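Local coordinates for putative methylase (Clostridium difficile, PDB 3LDU), which probably methylates guanine bases of ribosomal RNA, and binds GTP in this crystal, at residues Phe296-Glu301 / Lys336-Tyr341; Phe353-Asp358 / Phe373-Pro378; Ala195-Val200 / Phe302-Thr307. All coordinates share one frame; numbering follows the deposited sequence.

Contact 1: residues Phe296-Glu301 / Lys336-Tyr341; sequences FKSEDE and KNWSYY
Trp338 and Glu301 bury the most surface here, with Lys336 next. The indole NE1 of Trp338 donates to the carbonyl O of Asp300 at 2.9 Å, with an N-H...O angle of 179°. The acceptor lies in the indole plane, whereas the nitrogen stands above the plane of the Asp300 carbonyl, so the bond is straight at the donor but not directed at a lone pair. The torsion chi1 of Trp338 (-80°) sets the ring beside its own backbone N, from where the indole reaches across to the 296-301 loop. CZ2 of Trp338 lies 3.5 Å from OG of Ser298. The Phe296 ring turns its edge to the indole face in an offset edge-to-face pair, with CZ of Phe296 3.8 Å from CH2 of Trp338.

Glu301 and Lys336 run side by side in the same direction. The carboxylate atom OE1 of Glu301 touches CG of Lys336 at 3.2 Å but stays 5.1 Å from NZ of Lys336, too far for a salt bridge. One water donates to O of Ser298 and O of Asp300 and accepts from N of Lys336, linking the two segments. The O of Asp300 is therefore gripped twice, by indole and water. Ser298 OG also accepts from N of Asp300, an ST turn. Directional backbone bonds thus pin the loop beside strand 339-344, while the separated Glu301 and Lys336 charges probably add weaker attraction.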
ATOM      1  N   PHE A 296      21.846   8.754 -19.242  1.00 27.23           N
ATOM      2  CA  PHE A 296      20.548   8.660 -19.898  1.00 30.69           C
ATOM      3  C   PHE A 296      20.335   9.847 -20.844  1.00 34.25           C
ATOM      4  O   PHE A 296      20.582  11.001 -20.488  1.00 31.97           O
ATOM      5  CB  PHE A 296      19.376   8.515 -18.905  1.00 27.50           C
ATOM      6  CG  PHE A 296      18.039   8.452 -19.585  1.00 24.34           C
ATOM      7  CD1 PHE A 296      17.649   7.304 -20.262  1.00 32.75           C
ATOM      8  CD2 PHE A 296      17.195   9.563 -19.603  1.00 29.80           C
ATOM      9  CE1 PHE A 296      16.431   7.241 -20.918  1.00 35.01           C
ATOM     10  CE2 PHE A 296      15.974   9.508 -20.255  1.00 31.03           C
ATOM     11  CZ  PHE A 296      15.591   8.339 -20.915  1.00 32.43           C
ATOM     12  N   LYS A 297      19.898   9.545 -22.062  1.00 31.24           N
ATOM     13  CA  LYS A 297      19.591  10.573 -23.049  1.00 32.38           C
ATOM     14  C   LYS A 297      18.376  10.137 -23.859  1.00 31.47           C
ATOM     15  O   LYS A 297      18.125   8.943 -24.028  1.00 37.10           O
ATOM     16  CB  LYS A 297      20.787  10.792 -23.993  1.00 37.14           C
ATOM     17  CG  LYS A 297      22.057  11.249 -23.297  1.00 46.73           C
ATOM     18  CD  LYS A 297      23.260  11.210 -24.244  1.00 53.17           C
ATOM     19  CE  LYS A 297      24.496  11.819 -23.593  1.00 60.89           C
ATOM     20  NZ  LYS A 297      24.899  11.112 -22.344  1.00 59.80           N
ATOM     21  N   SER A 298      17.623  11.104 -24.363  1.00 32.56           N
ATOM     22  CA  SER A 298      16.481  10.778 -25.196  1.00 31.09           C
ATOM     23  C   SER A 298      16.233  11.878 -26.210  1.00 35.19           C
ATOM     24  O   SER A 298      16.530  13.049 -25.952  1.00 41.23           O
ATOM     25  CB  SER A 298      15.230  10.567 -24.344  1.00 35.88           C
ATOM     26  OG  SER A 298      14.112  10.321 -25.172  1.00 40.98           O
ATOM     27  N   GLU A 299      15.691  11.492 -27.360  1.00 42.73           N
ATOM     28  CA  GLU A 299      15.302  12.453 -28.379  1.00 55.22           C
ATOM     29  C   GLU A 299      13.816  12.768 -28.280  1.00 54.35           C
ATOM     30  O   GLU A 299      13.342  13.741 -28.870  1.00 56.18           O
ATOM     31  CB  GLU A 299      15.667  11.948 -29.776  1.00 70.24           C
ATOM     32  CG  GLU A 299      17.110  12.239 -30.166  1.00 81.95           C
ATOM     33  CD  GLU A 299      17.445  13.720 -30.092  1.00 92.68           C
ATOM     34  OE1 GLU A 299      18.625  14.056 -29.856  1.00 97.33           O
ATOM     35  OE2 GLU A 299      16.526  14.551 -30.262  1.00 95.91           O
ATOM     36  N   ASP A 300      13.092  11.945 -27.524  1.00 44.71           N
ATOM     37  CA  ASP A 300      11.687  12.194 -27.242  1.00 44.23           C
ATOM     38  C   ASP A 300      11.581  13.384 -26.295  1.00 42.24           C
ATOM     39  O   ASP A 300      12.477  13.627 -25.486  1.00 38.53           O
ATOM     40  CB  ASP A 300      11.036  10.965 -26.591  1.00 50.40           C
ATOM     41  CG  ASP A 300      10.964   9.763 -27.529  1.00 57.90           C
ATOM     42  OD1 ASP A 300      11.075   9.952 -28.762  1.00 60.21           O
ATOM     43  OD2 ASP A 300      10.786   8.627 -27.030  1.00 53.90           O
ATOM     44  N   GLU A 301      10.496  14.138 -26.396  1.00 37.08           N
ATOM     45  CA  GLU A 301      10.241  15.181 -25.408  1.00 39.59           C
ATOM     46  C   GLU A 301       8.996  14.864 -24.586  1.00 29.52           C
ATOM     47  O   GLU A 301       8.224  13.975 -24.935  1.00 35.82           O
ATOM     48  CB  GLU A 301      10.162  16.575 -26.044  1.00 48.13           C
ATOM     49  CG  GLU A 301       9.257  16.693 -27.253  1.00 61.63           C
ATOM     50  CD  GLU A 301       9.290  18.090 -27.871  1.00 69.33           C
ATOM     51  OE1 GLU A 301       9.767  19.036 -27.203  1.00 69.66           O
ATOM     52  OE2 GLU A 301       8.835  18.241 -29.024  1.00 68.39           O
ATOM     53  N   LYS A 336      14.510  17.138 -23.183  1.00 33.91           N
ATOM     54  CA  LYS A 336      13.661  18.170 -23.754  1.00 43.24           C
ATOM     55  C   LYS A 336      12.290  18.172 -23.105  1.00 30.69           C
ATOM     56  O   LYS A 336      11.443  17.364 -23.454  1.00 34.82           O
ATOM     57  CB  LYS A 336      13.521  17.979 -25.267  1.00 54.97           C
ATOM     58  CG  LYS A 336      12.693  19.059 -25.948  1.00 67.66           C
ATOM     59  CD  LYS A 336      13.208  20.446 -25.588  1.00 72.30           C
ATOM     60  CE  LYS A 336      12.421  21.539 -26.295  1.00 75.67           C
ATOM     61  NZ  LYS A 336      12.830  22.892 -25.831  1.00 74.58           N
ATOM     62  N   ASN A 337      12.078  19.090 -22.165  1.00 31.31           N
ATOM     63  CA  ASN A 337      10.773  19.266 -21.546  1.00 35.82           C
ATOM     64  C   ASN A 337      10.281  18.001 -20.842  1.00 30.71           C
ATOM     65  O   ASN A 337       9.102  17.662 -20.927  1.00 31.99           O
ATOM     66  CB  ASN A 337       9.745  19.683 -22.597  1.00 37.86           C
ATOM     67  CG  ASN A 337       9.912  21.118 -23.035  1.00 47.33           C
ATOM     68  OD1 ASN A 337      10.104  22.006 -22.211  1.00 49.05           O
ATOM     69  ND2 ASN A 337       9.838  21.354 -24.339  1.00 46.07           N
ATOM     70  N   TRP A 338      11.178  17.290 -20.168  1.00 29.25           N
ATOM     71  CA  TRP A 338      10.748  16.134 -19.378  1.00 24.53           C
ATOM     72  C   TRP A 338      10.336  16.559 -17.964  1.00 27.13           C
ATOM     73  O   TRP A 338      10.654  17.661 -17.518  1.00 28.54           O
ATOM     74  CB  TRP A 338      11.863  15.079 -19.293  1.00 28.19           C
ATOM     75  CG  TRP A 338      11.995  14.197 -20.515  1.00 27.97           C
ATOM     76  CD1 TRP A 338      12.116  14.609 -21.813  1.00 29.85           C
ATOM     77  CD2 TRP A 338      12.050  12.761 -20.541  1.00 26.82           C
ATOM     78  NE1 TRP A 338      12.228  13.517 -22.648  1.00 28.30           N
ATOM     79  CE2 TRP A 338      12.186  12.372 -21.895  1.00 25.90           C
ATOM     80  CE3 TRP A 338      11.976  11.761 -19.558  1.00 22.98           C
ATOM     81  CZ2 TRP A 338      12.262  11.033 -22.286  1.00 25.16           C
ATOM     82  CZ3 TRP A 338      12.061  10.432 -19.950  1.00 23.17           C
ATOM     83  CH2 TRP A 338      12.197  10.080 -21.305  1.00 25.41           C
ATOM     84  N   SER A 339       9.635  15.660 -17.277  1.00 23.69           N
ATOM     85  CA  SER A 339       9.260  15.814 -15.873  1.00 21.85           C
ATOM     86  C   SER A 339       9.971  14.693 -15.125  1.00 28.59           C
ATOM     87  O   SER A 339       9.999  13.569 -15.608  1.00 28.21           O
ATOM     88  CB  SER A 339       7.750  15.603 -15.695  1.00 21.97           C
ATOM     89  OG  SER A 339       6.985  16.627 -16.316  1.00 28.80           O
ATOM     90  N   TYR A 340      10.539  14.973 -13.957  1.00 20.85           N
ATOM     91  CA  TYR A 340      11.209  13.907 -13.218  1.00 20.61           C
ATOM     92  C   TYR A 340      10.873  13.968 -11.731  1.00 22.59           C
ATOM     93  O   TYR A 340      10.655  15.049 -11.179  1.00 22.03           O
ATOM     94  CB  TYR A 340      12.725  13.896 -13.464  1.00 23.11           C
ATOM     95  CG  TYR A 340      13.345  15.247 -13.794  1.00 26.43           C
ATOM     96  CD1 TYR A 340      13.853  16.062 -12.794  1.00 24.79           C
ATOM     97  CD2 TYR A 340      13.457  15.680 -15.109  1.00 28.63           C
ATOM     98  CE1 TYR A 340      14.432  17.289 -13.082  1.00 31.69           C
ATOM     99  CE2 TYR A 340      14.038  16.925 -15.413  1.00 26.50           C
ATOM    100  CZ  TYR A 340      14.523  17.718 -14.388  1.00 32.98           C
ATOM    101  OH  TYR A 340      15.106  18.952 -14.652  1.00 36.47           O
ATOM    102  N   TYR A 341      10.833  12.798 -11.102  1.00 20.89           N
ATOM    103  CA  TYR A 341      10.376  12.662  -9.723  1.00 20.02           C
ATOM    104  C   TYR A 341      11.302  11.670  -9.043  1.00 18.83           C
ATOM    105  O   TYR A 341      11.529  10.581  -9.565  1.00 19.04           O
ATOM    106  CB  TYR A 341       8.939  12.133  -9.709  1.00 18.26           C
ATOM    107  CG  TYR A 341       7.969  13.020 -10.470  1.00 17.28           C
ATOM    108  CD1 TYR A 341       7.215  13.989  -9.812  1.00 21.44           C
ATOM    109  CD2 TYR A 341       7.833  12.910 -11.861  1.00 22.20           C
ATOM    110  CE1 TYR A 341       6.325  14.809 -10.504  1.00 20.75           C
ATOM    111  CE2 TYR A 341       6.953  13.740 -12.563  1.00 25.10           C
ATOM    112  CZ  TYR A 341       6.201  14.680 -11.876  1.00 27.82           C
ATOM    113  OH  TYR A 341       5.325  15.518 -12.553  1.00 27.62           O
TER
HETATM  114  O   HOH W   1      14.771  15.031 -24.809  1.00 52.17           O

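Contact 2: residues Phe353-Asp358 / Phe373-Pro378; sequences FGQKAD and FQYPGP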
ATOM      1  N   PHE A 353      21.569  17.835  -6.421  1.00 28.31           N
ATOM      2  CA  PHE A 353      20.896  17.650  -7.704  1.00 32.57           C
ATOM      3  C   PHE A 353      20.970  18.904  -8.588  1.00 35.46           C
ATOM      4  O   PHE A 353      20.958  18.805  -9.814  1.00 33.27           O
ATOM      5  CB  PHE A 353      19.439  17.251  -7.465  1.00 31.37           C
ATOM      6  CG  PHE A 353      18.694  16.884  -8.709  1.00 28.35           C
ATOM      7  CD1 PHE A 353      18.964  15.690  -9.368  1.00 25.56           C
ATOM      8  CD2 PHE A 353      17.697  17.710  -9.204  1.00 27.57           C
ATOM      9  CE1 PHE A 353      18.270  15.331 -10.507  1.00 29.16           C
ATOM     10  CE2 PHE A 353      16.995  17.359 -10.346  1.00 30.14           C
ATOM     11  CZ  PHE A 353      17.283  16.160 -11.000  1.00 29.94           C
ATOM     12  N   GLY A 354      21.044  20.078  -7.963  1.00 32.91           N
ATOM     13  CA  GLY A 354      21.226  21.321  -8.697  1.00 31.07           C
ATOM     14  C   GLY A 354      19.942  21.989  -9.154  1.00 34.79           C
ATOM     15  O   GLY A 354      19.953  22.802 -10.079  1.00 34.43           O
ATOM     16  N   GLN A 355      18.828  21.649  -8.508  1.00 29.18           N
ATOM     17  CA  GLN A 355      17.537  22.194  -8.905  1.00 33.14           C
ATOM     18  C   GLN A 355      16.531  22.096  -7.761  1.00 32.88           C
ATOM     19  O   GLN A 355      16.484  21.087  -7.057  1.00 31.17           O
ATOM     20  CB  GLN A 355      17.023  21.445 -10.141  1.00 35.69           C
ATOM     21  CG  GLN A 355      15.845  22.097 -10.838  1.00 34.72           C
ATOM     22  CD  GLN A 355      15.425  21.333 -12.071  1.00 38.70           C
ATOM     23  OE1 GLN A 355      14.399  21.635 -12.684  1.00 42.85           O
ATOM     24  NE2 GLN A 355      16.210  20.322 -12.436  1.00 31.60           N
ATOM     25  N   LYS A 356      15.753  23.160  -7.563  1.00 34.04           N
ATOM     26  CA  LYS A 356      14.736  23.208  -6.519  1.00 31.82           C
ATOM     27  C   LYS A 356      13.477  22.547  -7.054  1.00 29.18           C
ATOM     28  O   LYS A 356      13.080  22.796  -8.190  1.00 29.29           O
ATOM     29  CB  LYS A 356      14.445  24.663  -6.120  1.00 33.11           C
ATOM     30  CG  LYS A 356      13.494  24.805  -4.945  1.00 40.30           C
ATOM     31  CD  LYS A 356      13.485  26.213  -4.367  1.00 51.83           C
ATOM     32  CE  LYS A 356      12.303  27.032  -4.869  1.00 60.48           C
ATOM     33  NZ  LYS A 356      12.325  27.261  -6.343  1.00 60.48           N
ATOM     34  N   ALA A 357      12.856  21.684  -6.250  1.00 27.56           N
ATOM     35  CA  ALA A 357      11.663  20.989  -6.701  1.00 26.32           C
ATOM     36  C   ALA A 357      10.436  21.893  -6.658  1.00 30.27           C
ATOM     37  O   ALA A 357      10.363  22.831  -5.854  1.00 29.12           O
ATOM     38  CB  ALA A 357      11.420  19.719  -5.865  1.00 27.71           C
ATOM     39  N   ASP A 358       9.476  21.599  -7.531  1.00 25.28           N
ATOM     40  CA  ASP A 358       8.169  22.229  -7.483  1.00 29.66           C
ATOM     41  C   ASP A 358       7.474  21.890  -6.161  1.00 31.10           C
ATOM     42  O   ASP A 358       6.883  22.758  -5.517  1.00 33.75           O
ATOM     43  CB  ASP A 358       7.313  21.752  -8.661  1.00 29.84           C
ATOM     44  CG  ASP A 358       5.873  22.210  -8.557  1.00 37.67           C
ATOM     45  OD1 ASP A 358       5.656  23.426  -8.385  1.00 39.05           O
ATOM     46  OD2 ASP A 358       4.958  21.362  -8.645  1.00 32.72           O
ATOM     47  N   PHE A 373      10.706  14.332  -4.290  1.00 20.28           N
ATOM     48  CA  PHE A 373      10.995  15.614  -4.937  1.00 21.79           C
ATOM     49  C   PHE A 373      10.424  15.629  -6.352  1.00 22.64           C
ATOM     50  O   PHE A 373      10.791  14.805  -7.183  1.00 23.39           O
ATOM     51  CB  PHE A 373      12.494  15.812  -5.000  1.00 24.13           C
ATOM     52  CG  PHE A 373      13.154  15.901  -3.659  1.00 24.67           C
ATOM     53  CD1 PHE A 373      13.263  17.120  -3.010  1.00 28.86           C
ATOM     54  CD2 PHE A 373      13.671  14.770  -3.053  1.00 22.43           C
ATOM     55  CE1 PHE A 373      13.878  17.211  -1.771  1.00 27.55           C
ATOM     56  CE2 PHE A 373      14.294  14.851  -1.818  1.00 26.99           C
ATOM     57  CZ  PHE A 373      14.399  16.076  -1.179  1.00 25.52           C
ATOM     58  N   GLN A 374       9.549  16.586  -6.633  1.00 21.51           N
ATOM     59  CA  GLN A 374       8.771  16.566  -7.869  1.00 19.97           C
ATOM     60  C   GLN A 374       9.230  17.699  -8.772  1.00 25.94           C
ATOM     61  O   GLN A 374       9.275  18.848  -8.343  1.00 25.78           O
ATOM     62  CB  GLN A 374       7.289  16.744  -7.537  1.00 18.72           C
ATOM     63  CG  GLN A 374       6.798  15.665  -6.594  1.00 20.17           C
ATOM     64  CD  GLN A 374       5.364  15.855  -6.127  1.00 28.53           C
ATOM     65  OE1 GLN A 374       4.978  15.336  -5.081  1.00 43.46           O
ATOM     66  NE2 GLN A 374       4.569  16.586  -6.899  1.00 28.54           N
ATOM     67  N   TYR A 375       9.553  17.366 -10.017  1.00 21.43           N
ATOM     68  CA  TYR A 375      10.049  18.344 -10.991  1.00 23.59           C
ATOM     69  C   TYR A 375       9.271  18.259 -12.300  1.00 26.05           C
ATOM     70  O   TYR A 375       9.801  17.771 -13.302  1.00 28.66           O
ATOM     71  CB  TYR A 375      11.518  18.098 -11.294  1.00 23.08           C
ATOM     72  CG  TYR A 375      12.465  18.248 -10.133  1.00 25.61           C
ATOM     73  CD1 TYR A 375      13.125  19.453  -9.906  1.00 25.13           C
ATOM     74  CD2 TYR A 375      12.723  17.183  -9.273  1.00 23.52           C
ATOM     75  CE1 TYR A 375      14.014  19.594  -8.849  1.00 27.26           C
ATOM     76  CE2 TYR A 375      13.606  17.315  -8.206  1.00 23.86           C
ATOM     77  CZ  TYR A 375      14.247  18.526  -7.998  1.00 28.72           C
ATOM     78  OH  TYR A 375      15.127  18.670  -6.947  1.00 30.11           O
ATOM     79  N   PRO A 376       8.013  18.727 -12.302  1.00 29.54           N
ATOM     80  CA  PRO A 376       7.253  18.766 -13.556  1.00 29.78           C
ATOM     81  C   PRO A 376       7.940  19.683 -14.550  1.00 32.89           C
ATOM     82  O   PRO A 376       8.550  20.676 -14.139  1.00 34.96           O
ATOM     83  CB  PRO A 376       5.896  19.354 -13.134  1.00 31.56           C
ATOM     84  CG  PRO A 376       6.153  20.018 -11.800  1.00 36.68           C
ATOM     85  CD  PRO A 376       7.203  19.167 -11.151  1.00 35.32           C
ATOM     86  N   GLY A 377       7.857  19.345 -15.834  1.00 30.31           N
ATOM     87  CA  GLY A 377       8.512  20.114 -16.877  1.00 32.12           C
ATOM     88  C   GLY A 377       7.937  21.511 -16.995  1.00 41.55           C
ATOM     89  O   GLY A 377       6.867  21.793 -16.455  1.00 39.41           O
ATOM     90  N   PRO A 378       8.644  22.396 -17.713  1.00 47.06           N
ATOM     91  CA  PRO A 378       8.207  23.789 -17.848  1.00 50.00           C
ATOM     92  C   PRO A 378       6.789  23.859 -18.397  1.00 55.46           C
ATOM     93  O   PRO A 378       6.379  22.986 -19.160  1.00 52.04           O
ATOM     94  CB  PRO A 378       9.196  24.374 -18.862  1.00 60.33           C
ATOM     95  CG  PRO A 378       9.838  23.187 -19.519  1.00 60.50           C
ATOM     96  CD  PRO A 378       9.859  22.114 -18.486  1.00 51.86           C
TER
HETATM   97  O   HOH W   2       4.692  18.569  -8.803  1.00 33.67           O
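Tyr375 supplies both a hydrogen bond and most of the packing. Its OH donates to the carbonyl O of Gln355 at 2.8 Å, arriving above the carbonyl plane, 41° out of it. The second direct bond runs from N of Asp358 to O of Gln374 at 2.9 Å; the carbonyl points almost straight at the nitrogen (C=O...N 176°), although the bond is bent at the hydrogen (N-H...O 131°). A water completes the polar set, donating to OD2 of Asp358 and accepting from NE2 of Gln374.

Apolar contacts sandwich the phenol ring. Over one face CA of Ala357 makes a CH-pi contact, and CB of the same alanine sits near the rim. Phe353 covers the opposite face obliquely, its CD2 3.7 Å from CZ of Tyr375. The extended Gln355 side chain passes CD1 and CE1 of Tyr375, and its NE2 bonds to Tyr340 OH. CB of Asp358 packs on CD of Pro376 at 3.6 Å.

The phenol is thus covered on both faces and tied at its hydroxyl, which fixes where the ring sits and joins the loop after helix 349-353 to the end of strand 368-375.

Contact 3: residues Ala195-Val200 / Phe302-Thr307; sequences AGRVLV and FGFIIT
The Phe304 ring turns its CE2 corner to the face of the Arg197 guanidinium, with the two planes 61° apart. CE2 of Phe304 stands over the centre of that face, 3.6 Å from CZ of Arg197, while NE of Arg197 lies at the edge of the phenyl ring, near its plane, so the pair is not a parallel stack. Bends at chi2 and chi3 (-67° and -59°) fold the arginine chain back, bringing NH2 of Arg197 to O of Phe302 at 2.8 Å. That bond lies in the carbonyl plane on a lone pair and is modestly tilted from the guanidinium plane. A water accepts from NE of Arg197 and N of Val198 and donates to O of Phe302, so this carbonyl is held twice.

On the same sheet face as Phe304, CD1 of Leu199 touches both CB of Phe304 and CG1 of Ile306, 3.8 Å from the latter; the Leu199 and Ile306 side chains cross at a slant. Val200 and Ile305 occupy the other face, CB of Val200 a looser 4.3 Å from CG1 of Ile305.

Between the faces runs parallel strand pairing. N of Phe304 donates to O of Val198 at 2.8 Å, and N of Val200 to O of Phe304 at 2.9 Å. A longer bond joins N of Ile306 to O of Val200 at 3.3 Å. These are adjacent central strands of the Rossmann-like methyltransferase sheet, with Leu199 packed on helix 208-217.

Backbone bonds fix the register and aliphatic side chains pack on both faces of the strand pair, while the arginine and a water both donate to the Phe302 carbonyl, which lies before the strand pairing begins.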
ATOM      1  N   ALA A 195      -0.785   5.940 -19.220  1.00 29.41           N
ATOM      2  CA  ALA A 195      -0.368   4.976 -20.239  1.00 32.87           C
ATOM      3  C   ALA A 195      -0.295   5.632 -21.618  1.00 33.67           C
ATOM      4  O   ALA A 195      -1.211   6.343 -22.021  1.00 41.28           O
ATOM      5  CB  ALA A 195      -1.330   3.776 -20.261  1.00 33.11           C
ATOM      6  N   GLY A 196       0.800   5.401 -22.334  1.00 35.51           N
ATOM      7  CA  GLY A 196       1.006   6.047 -23.618  1.00 36.27           C
ATOM      8  C   GLY A 196       2.064   7.132 -23.573  1.00 34.85           C
ATOM      9  O   GLY A 196       2.712   7.420 -24.586  1.00 32.07           O
ATOM     10  N   ARG A 197       2.233   7.755 -22.408  1.00 28.33           N
ATOM     11  CA  ARG A 197       3.305   8.729 -22.229  1.00 30.87           C
ATOM     12  C   ARG A 197       4.615   8.006 -21.917  1.00 28.64           C
ATOM     13  O   ARG A 197       4.629   6.976 -21.243  1.00 27.48           O
ATOM     14  CB  ARG A 197       2.972   9.709 -21.101  1.00 33.66           C
ATOM     15  CG  ARG A 197       1.683  10.501 -21.306  1.00 39.95           C
ATOM     16  CD  ARG A 197       1.801  11.459 -22.476  1.00 41.93           C
ATOM     17  NE  ARG A 197       2.896  12.408 -22.285  1.00 44.15           N
ATOM     18  CZ  ARG A 197       2.790  13.538 -21.594  1.00 47.36           C
ATOM     19  NH1 ARG A 197       1.635  13.866 -21.023  1.00 47.77           N
ATOM     20  NH2 ARG A 197       3.841  14.336 -21.468  1.00 36.97           N
ATOM     21  N   VAL A 198       5.725   8.545 -22.411  1.00 26.19           N
ATOM     22  CA  VAL A 198       7.024   7.947 -22.137  1.00 22.89           C
ATOM     23  C   VAL A 198       7.323   7.970 -20.633  1.00 24.96           C
ATOM     24  O   VAL A 198       7.167   9.002 -19.971  1.00 24.81           O
ATOM     25  CB  VAL A 198       8.150   8.700 -22.892  1.00 31.97           C
ATOM     26  CG1 VAL A 198       9.501   8.298 -22.364  1.00 27.97           C
ATOM     27  CG2 VAL A 198       8.054   8.455 -24.396  1.00 33.45           C
ATOM     28  N   LEU A 199       7.723   6.820 -20.096  1.00 23.26           N
ATOM     29  CA  LEU A 199       8.102   6.705 -18.687  1.00 20.07           C
ATOM     30  C   LEU A 199       9.356   5.866 -18.542  1.00 23.07           C
ATOM     31  O   LEU A 199       9.433   4.750 -19.074  1.00 22.94           O
ATOM     32  CB  LEU A 199       6.988   6.078 -17.846  1.00 22.93           C
ATOM     33  CG  LEU A 199       7.402   5.739 -16.405  1.00 16.76           C
ATOM     34  CD1 LEU A 199       7.734   7.004 -15.582  1.00 18.16           C
ATOM     35  CD2 LEU A 199       6.295   4.951 -15.697  1.00 22.51           C
ATOM     36  N   VAL A 200      10.350   6.413 -17.845  1.00 23.89           N
ATOM     37  CA  VAL A 200      11.606   5.713 -17.605  1.00 18.12           C
ATOM     38  C   VAL A 200      11.949   5.733 -16.122  1.00 23.56           C
ATOM     39  O   VAL A 200      11.835   6.764 -15.482  1.00 21.61           O
ATOM     40  CB  VAL A 200      12.780   6.392 -18.354  1.00 20.23           C
ATOM     41  CG1 VAL A 200      14.055   5.569 -18.190  1.00 19.34           C
ATOM     42  CG2 VAL A 200      12.425   6.574 -19.817  1.00 20.83           C
ATOM     43  N   PHE A 302       8.818  15.584 -23.487  1.00 31.78           N
ATOM     44  CA  PHE A 302       7.641  15.412 -22.636  1.00 31.42           C
ATOM     45  C   PHE A 302       7.557  14.009 -22.042  1.00 31.02           C
ATOM     46  O   PHE A 302       6.472  13.479 -21.837  1.00 33.86           O
ATOM     47  CB  PHE A 302       6.359  15.744 -23.408  1.00 37.19           C
ATOM     48  CG  PHE A 302       6.395  17.090 -24.085  1.00 42.21           C
ATOM     49  CD1 PHE A 302       6.510  18.250 -23.342  1.00 48.05           C
ATOM     50  CD2 PHE A 302       6.325  17.191 -25.464  1.00 50.55           C
ATOM     51  CE1 PHE A 302       6.554  19.491 -23.962  1.00 49.94           C
ATOM     52  CE2 PHE A 302       6.370  18.427 -26.089  1.00 51.92           C
ATOM     53  CZ  PHE A 302       6.482  19.576 -25.335  1.00 47.51           C
ATOM     54  N   GLY A 303       8.707  13.412 -21.755  1.00 28.42           N
ATOM     55  CA  GLY A 303       8.721  12.140 -21.054  1.00 23.67           C
ATOM     56  C   GLY A 303       8.674  12.309 -19.540  1.00 25.09           C
ATOM     57  O   GLY A 303       8.725  13.425 -19.009  1.00 25.89           O
ATOM     58  N   PHE A 304       8.579  11.186 -18.840  1.00 25.79           N
ATOM     59  CA  PHE A 304       8.553  11.178 -17.384  1.00 22.74           C
ATOM     60  C   PHE A 304       9.657  10.285 -16.849  1.00 21.34           C
ATOM     61  O   PHE A 304       9.922   9.231 -17.414  1.00 22.45           O
ATOM     62  CB  PHE A 304       7.217  10.621 -16.883  1.00 22.07           C
ATOM     63  CG  PHE A 304       6.055  11.526 -17.121  1.00 21.42           C
ATOM     64  CD1 PHE A 304       5.646  12.412 -16.147  1.00 27.31           C
ATOM     65  CD2 PHE A 304       5.363  11.481 -18.321  1.00 24.34           C
ATOM     66  CE1 PHE A 304       4.574  13.243 -16.366  1.00 32.39           C
ATOM     67  CE2 PHE A 304       4.293  12.313 -18.545  1.00 32.72           C
ATOM     68  CZ  PHE A 304       3.897  13.196 -17.567  1.00 30.50           C
ATOM     69  N   ILE A 305      10.281  10.703 -15.751  1.00 22.22           N
ATOM     70  CA  ILE A 305      11.168   9.836 -14.981  1.00 20.36           C
ATOM     71  C   ILE A 305      10.609   9.735 -13.564  1.00 19.60           C
ATOM     72  O   ILE A 305      10.276  10.759 -12.952  1.00 18.37           O
ATOM     73  CB  ILE A 305      12.603  10.376 -14.926  1.00 18.25           C
ATOM     74  CG1 ILE A 305      13.302  10.129 -16.265  1.00 21.17           C
ATOM     75  CG2 ILE A 305      13.382   9.696 -13.796  1.00 21.27           C
ATOM     76  CD1 ILE A 305      14.493  11.082 -16.541  1.00 21.99           C
ATOM     77  N   ILE A 306      10.445   8.509 -13.066  1.00 19.67           N
ATOM     78  CA  ILE A 306      10.065   8.304 -11.668  1.00 18.92           C
ATOM     79  C   ILE A 306      11.036   7.283 -11.144  1.00 19.86           C
ATOM     80  O   ILE A 306      11.169   6.195 -11.727  1.00 20.26           O
ATOM     81  CB  ILE A 306       8.625   7.761 -11.532  1.00 19.75           C
ATOM     82  CG1 ILE A 306       7.626   8.725 -12.182  1.00 19.09           C
ATOM     83  CG2 ILE A 306       8.260   7.576 -10.056  1.00 17.45           C
ATOM     84  CD1 ILE A 306       6.202   8.158 -12.246  1.00 22.63           C
ATOM     85  N   THR A 307      11.748   7.615 -10.074  1.00 17.72           N
ATOM     86  CA  THR A 307      12.844   6.748  -9.662  1.00 16.23           C
ATOM     87  C   THR A 307      13.197   6.843  -8.179  1.00 20.97           C
ATOM     88  O   THR A 307      12.906   7.842  -7.515  1.00 18.63           O
ATOM     89  CB  THR A 307      14.121   7.051 -10.512  1.00 16.44           C
ATOM     90  OG1 THR A 307      15.090   6.023 -10.310  1.00 21.93           O
ATOM     91  CG2 THR A 307      14.708   8.420 -10.145  1.00 17.95           C
TER
HETATM   92  O   HOH W   3       5.357  11.161 -23.354  1.00 43.23           O

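Overall arrangement
All three contacts reach one sheet of the methyltransferase domain, in which strands 199-201, 304-307, 339-344 and 368-375 are successive neighbours. Contacts 1 and 3, with centres about 8 Å apart, interlock in sequence and share a boundary: Tyr341 N lies 2.8 Å from Ile305 O, and CH2 of Trp338 packs on CG1 of Val198. Contacts 1 and 2 meet where Tyr340 O approaches Tyr375 N at 2.8 Å. Contacts 2 and 3 do not touch, their nearest atoms being about 6 Å apart. The bound GTP lies about 8 Å from the Phe296 side chain and about 12 Å from that of Phe353; GTP-binding Pro202 is about 4 Å from Ile305, side chain to side chain.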